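Long-range contacts in hypothetical leucine rich repeat protein (Pseudoflavonifractor capillosus, PDB 4OJU), which is of unknown function but, being the leucine-rich repeat part of a longer protein with S-layer homology domains, probably binds other proteins: residues 21-26 against 54-59; 59-64 against 80-85. All coordinates share one frame; numbering follows the deposited sequence. Where two conformers were deposited one is given.

Contact 1 of 2, residues 21-26 against 54-59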
loop_
_atom_site.group_PDB
_atom_site.type_symbol
_atom_site.label_atom_id
_atom_site.label_comp_id
_atom_site.label_asym_id
_atom_site.label_seq_id
_atom_site.Cartn_x
_atom_site.Cartn_y
_atom_site.Cartn_z
ATOM N N ASP A 21 1.769 34.636 16.699
ATOM C CA ASP A 21 0.388 34.755 16.194
ATOM C C ASP A 21 -0.662 34.330 17.272
ATOM O O ASP A 21 -1.852 34.321 16.978
ATOM C CB ASP A 21 0.187 33.975 14.882
ATOM C CG ASP A 21 0.148 32.463 14.951
ATOM O OD1 ASP A 21 0.399 31.907 16.036
ATOM O OD2 ASP A 21 -0.120 31.835 13.917
ATOM N N GLY A 22 -0.205 33.998 18.482
ATOM C CA GLY A 22 -1.059 33.646 19.615
ATOM C C GLY A 22 -1.535 32.210 19.647
ATOM O O GLY A 22 -2.495 31.902 20.353
ATOM N N THR A 23 -0.891 31.321 18.886
ATOM C CA THR A 23 -1.269 29.909 18.869
ATOM C C THR A 23 -0.103 29.057 19.366
ATOM O O THR A 23 1.039 29.515 19.384
ATOM C CB THR A 23 -1.717 29.452 17.465
ATOM O OG1 THR A 23 -0.586 29.419 16.602
ATOM C CG2 THR A 23 -2.825 30.333 16.872
ATOM N N ALA A 24 -0.392 27.822 19.741
ATOM C CA ALA A 24 0.635 26.918 20.212
ATOM C C ALA A 24 0.691 25.656 19.356
ATOM O O ALA A 24 -0.338 25.168 18.883
ATOM C CB ALA A 24 0.383 26.550 21.660
ATOM N N THR A 25 1.901 25.150 19.150
ATOM C CA THR A 25 2.127 23.897 18.439
ATOM C C THR A 25 2.676 22.897 19.424
ATOM O O THR A 25 3.621 23.229 20.162
ATOM C CB THR A 25 3.127 24.107 17.263
ATOM O OG1 THR A 25 2.534 24.980 16.317
ATOM C CG2 THR A 25 3.538 22.785 16.560
ATOM N N LEU A 26 2.104 21.673 19.427
ATOM C CA LEU A 26 2.616 20.565 20.234
ATOM C C LEU A 26 3.808 20.027 19.450
ATOM O O LEU A 26 3.618 19.429 18.384
ATOM C CB LEU A 26 1.529 19.490 20.470
ATOM C CG LEU A 26 1.817 18.426 21.556
ATOM C CD1 LEU A 26 0.555 17.747 21.979
ATOM C CD2 LEU A 26 2.803 17.349 21.078
ATOM N N PRO A 54 -4.356 28.624 22.527
ATOM C CA PRO A 54 -4.923 27.374 22.020
ATOM C C PRO A 54 -3.865 26.509 21.317
ATOM O O PRO A 54 -2.977 27.031 20.643
ATOM C CB PRO A 54 -6.001 27.854 21.039
ATOM C CG PRO A 54 -5.504 29.170 20.530
ATOM C CD PRO A 54 -4.762 29.790 21.700
ATOM N N VAL A 55 -3.968 25.192 21.474
ATOM C CA VAL A 55 -3.077 24.233 20.811
ATOM C C VAL A 55 -3.700 23.963 19.446
ATOM O O VAL A 55 -4.671 23.212 19.344
ATOM C CB VAL A 55 -2.898 22.954 21.664
ATOM C CG1 VAL A 55 -2.039 21.925 20.921
ATOM C CG2 VAL A 55 -2.308 23.298 23.041
ATOM N N THR A 56 -3.180 24.598 18.413
ATOM C CA THR A 56 -3.824 24.514 17.099
ATOM C C THR A 56 -3.142 23.544 16.134
ATOM O O THR A 56 -3.710 23.225 15.079
ATOM C CB THR A 56 -3.882 25.920 16.478
ATOM O OG1 THR A 56 -2.553 26.369 16.254
ATOM C CG2 THR A 56 -4.655 26.935 17.361
ATOM N N VAL A 57 -1.932 23.110 16.452
ATOM C CA VAL A 57 -1.175 22.217 15.554
ATOM C C VAL A 57 -0.481 21.121 16.347
ATOM O O VAL A 57 0.106 21.390 17.404
ATOM C CB VAL A 57 -0.107 23.020 14.707
ATOM C CG1 VAL A 57 0.738 22.104 13.802
ATOM C CG2 VAL A 57 -0.742 24.122 13.875
ATOM N N ILE A 58 -0.499 19.886 15.805
ATOM C CA ILE A 58 0.330 18.790 16.281
ATOM C C ILE A 58 1.520 18.820 15.338
ATOM O O ILE A 58 1.355 18.593 14.137
ATOM C CB ILE A 58 -0.371 17.404 16.344
ATOM C CG1 ILE A 58 -1.722 17.443 17.123
ATOM C CG2 ILE A 58 0.596 16.349 16.921
ATOM C CD1 ILE A 58 -1.679 18.098 18.570
ATOM N N GLY A 59 2.679 19.185 15.855
ATOM C CA GLY A 59 3.872 19.361 15.036
ATOM C C GLY A 59 4.384 18.108 14.352
ATOM O O GLY A 59 4.063 16.971 14.741
HETATM O O HOH W 1 0.374 26.691 16.328
#

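Contact 2 of 2, residues 59-64 against 80-85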
loop_
_atom_site.group_PDB
_atom_site.type_symbol
_atom_site.label_atom_id
_atom_site.label_comp_id
_atom_site.label_asym_id
_atom_site.label_seq_id
_atom_site.Cartn_x
_atom_site.Cartn_y
_atom_site.Cartn_z
ATOM N N GLY A 59 2.679 19.185 15.855
ATOM C CA GLY A 59 3.872 19.361 15.036
ATOM C C GLY A 59 4.384 18.108 14.352
ATOM O O GLY A 59 4.063 16.971 14.741
ATOM N N GLU A 60 5.198 18.328 13.325
ATOM C CA GLU A 60 5.854 17.282 12.548
ATOM C C GLU A 60 6.604 16.323 13.497
ATOM O O GLU A 60 7.336 16.783 14.387
ATOM C CB GLU A 60 6.822 17.946 11.549
ATOM C CG GLU A 60 7.646 16.950 10.727
ATOM C CD GLU A 60 8.503 17.567 9.636
ATOM O OE1 GLU A 60 8.703 18.801 9.658
ATOM O OE2 GLU A 60 8.990 16.811 8.766
ATOM N N LYS A 61 6.362 14.999 13.354
ATOM C CA LYS A 61 7.012 13.952 14.155
ATOM C C LYS A 61 6.855 14.119 15.677
ATOM O O LYS A 61 7.626 13.492 16.402
ATOM C CB LYS A 61 8.534 13.892 13.829
ATOM C CG LYS A 61 8.872 13.485 12.403
ATOM C CD LYS A 61 10.364 13.665 12.123
ATOM C CE LYS A 61 10.755 12.992 10.826
ATOM N NZ LYS A 61 12.216 13.050 10.552
ATOM N N ALA A 62 5.851 14.875 16.175
ATOM C CA ALA A 62 5.719 15.115 17.622
ATOM C C ALA A 62 5.650 13.816 18.447
ATOM O O ALA A 62 6.255 13.740 19.513
ATOM C CB ALA A 62 4.490 15.981 17.915
ATOM N N PHE A 63 4.919 12.798 17.944
ATOM C CA PHE A 63 4.735 11.512 18.631
ATOM C C PHE A 63 5.415 10.366 17.912
ATOM O O PHE A 63 5.090 9.216 18.186
ATOM C CB PHE A 63 3.239 11.173 18.731
ATOM C CG PHE A 63 2.452 12.016 19.695
ATOM C CD1 PHE A 63 1.991 13.278 19.327
ATOM C CD2 PHE A 63 2.128 11.533 20.953
ATOM C CE1 PHE A 63 1.225 14.037 20.205
ATOM C CE2 PHE A 63 1.356 12.290 21.826
ATOM C CZ PHE A 63 0.930 13.542 21.460
ATOM N N GLU A 64 6.349 10.658 17.013
ATOM C CA GLU A 64 7.026 9.641 16.211
ATOM C C GLU A 64 7.640 8.550 17.061
ATOM O O GLU A 64 8.380 8.858 17.994
ATOM C CB GLU A 64 8.139 10.298 15.368
ATOM C CG GLU A 64 8.802 9.376 14.367
ATOM C CD GLU A 64 10.146 9.822 13.820
ATOM O OE1 GLU A 64 10.761 10.740 14.414
ATOM O OE2 GLU A 64 10.642 9.151 12.886
ATOM N N ILE A 80 -2.740 18.499 11.703
ATOM C CA ILE A 80 -1.854 17.454 12.229
ATOM C C ILE A 80 -0.720 17.382 11.237
ATOM O O ILE A 80 -0.967 17.175 10.047
ATOM C CB ILE A 80 -2.594 16.111 12.439
ATOM C CG1 ILE A 80 -3.643 16.266 13.574
ATOM C CG2 ILE A 80 -1.595 14.978 12.763
ATOM C CD1 ILE A 80 -4.625 15.122 13.664
ATOM N N GLY A 81 0.497 17.601 11.737
ATOM C CA GLY A 81 1.701 17.693 10.932
ATOM C C GLY A 81 2.187 16.388 10.340
ATOM O O GLY A 81 1.707 15.301 10.677
ATOM N N ARG A 82 3.177 16.515 9.477
ATOM C CA ARG A 82 3.810 15.408 8.774
ATOM C C ARG A 82 4.392 14.388 9.767
ATOM O O ARG A 82 5.081 14.780 10.700
ATOM C CB ARG A 82 4.912 15.977 7.863
ATOM C CG ARG A 82 5.749 14.914 7.169
ATOM C CD ARG A 82 6.790 15.543 6.255
ATOM N NE ARG A 82 7.602 14.488 5.638
ATOM C CZ ARG A 82 8.770 14.074 6.118
ATOM N NH1 ARG A 82 9.294 14.646 7.198
ATOM N NH2 ARG A 82 9.433 13.097 5.514
ATOM N N LEU A 83 4.089 13.089 9.593
ATOM C CA LEU A 83 4.603 12.023 10.470
ATOM C C LEU A 83 4.322 12.283 11.965
ATOM O O LEU A 83 5.029 11.741 12.788
ATOM C CB LEU A 83 6.136 11.863 10.247
ATOM C CG LEU A 83 6.567 11.351 8.890
ATOM C CD1 LEU A 83 8.056 11.554 8.661
ATOM C CD2 LEU A 83 6.276 9.866 8.759
ATOM N N ALA A 84 3.296 13.071 12.318
ATOM C CA ALA A 84 3.030 13.419 13.729
ATOM C C ALA A 84 2.887 12.187 14.614
ATOM O O ALA A 84 3.422 12.166 15.713
ATOM C CB ALA A 84 1.778 14.281 13.843
ATOM N N PHE A 85 2.183 11.147 14.128
ATOM C CA PHE A 85 1.986 9.916 14.900
ATOM C C PHE A 85 2.571 8.698 14.186
ATOM O O PHE A 85 2.120 7.574 14.419
ATOM C CB PHE A 85 0.492 9.684 15.153
ATOM C CG PHE A 85 -0.148 10.766 15.972
ATOM C CD1 PHE A 85 -0.114 10.719 17.359
ATOM C CD2 PHE A 85 -0.786 11.838 15.358
ATOM C CE1 PHE A 85 -0.713 11.719 18.116
ATOM C CE2 PHE A 85 -1.399 12.830 16.117
ATOM C CZ PHE A 85 -1.325 12.785 17.491
#

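Contact 1 of 2, residues 21-26 against 54-59
A single water is gripped by three threonine hydroxyls, two from residues 21-26 and one from residues 54-59: it donates to Thr23 OG1, and bonds Thr25 OG1 and Thr56 OG1, the latter at 2.9 Å. The hydroxyls of Thr23 and Thr56 sit between their own backbone N and carbonyl carbon (chi1 70° and 64°), which turns both oxygens to the water, while the two side chains cross at about a right angle and Thr23 CB rests 3.4 Å from Thr56 OG1. Thr23 OG1 also donates to Asp21 OD1, whose second donor, Thr23 N, closes an Asx turn ahead of the strand; Thr25 OG1 has Trp19 NE1 as a further partner. Beside this water site the backbones pair in parallel. Ala24 N donates to Pro54 O and Thr56 N to Ala24 O; beyond a shift of one residue, Leu26 N donates to Val57 O at 2.9 Å and Gly59 N to Leu26 O at 2.7 Å. Thr25 and Val57 lie alongside each other on one face, with Thr25 CG2 reaching on to Gly59 CA at 3.8 Å. On the other, Leu26 CB meets Ile58 CD1 at 4.0 Å and Val55 CG1, packing also against Phe16 and Ile41. This is a parallel strand pair with a beta bulge at Thr56, joining strand 24-29 to strand 52-58, which belongs to the BspA-type leucine-rich repeat region.

Contact 2 of 2, residues 59-64 against 80-85
Gly59 opens a type II turn that lies over the equivalent turn begun by Gly81, its carbonyl O 3.6 Å from Ala84 CB. Glu60 follows with CG anti to the backbone N (chi1 176°) and an extended chain that runs beside the equally extended Arg82. At their ends Glu60 OE2 takes a hydrogen bond of 2.7 Å from Arg82 NH1 in a salt bridge; the carboxylate and guanidinium planes stand 88° apart, and OE2 is met nearly along its C-O axis and in the guanidinium plane. Lys61 N donates to Arg82 O at 3.0 Å, and its methylenes lie alongside Leu83, CE meeting CD1 at 3.7 Å, before NZ pairs with Glu64 of the second subunit. Phe63 N then donates to Ala84 O at 2.8 Å. Its ring makes an offset stack with Phe85, centroids 4.7 Å apart and planes at 23°, Phe85 CE1 lying over one face near the rim. Arg82 bridges further, to Glu105 through NE and to Glu65 of the second subunit through NH1; an alanine here would probably leave the carboxylates of Glu60, Glu105 and Glu65 of the second subunit without their shared cation. The contact thus grades from stacked rings in the core to a surface network of charges, consistent with the same turns taking part in both repeat stacking and the subunit interface.

How the contacts relate
Contacts 1 and 2 follow each other along the chain and share Gly59, where the strand of residues 54-58 gives way to the turn; their centres lie 13 Å apart. Ile58 O probably accepts a hydrogen bond from Gly81 N at 2.7 Å, carrying the parallel pairing of contact 1 onward to the next repeat. They pack together as well: Leu26 O lies 3.6 Å from Ala62 CB, and Ile58 CG2 lies 3.9 Å from Ala84 CB. Contact 1 is away from the magnesium-binding residues. In contact 2 the Arg82 side chain is about 3 Å from that of Glu105, a magnesium-binding residue with no magnesium bound in this chain; the Leu83 side chain is about 12 Å from a bound magnesium.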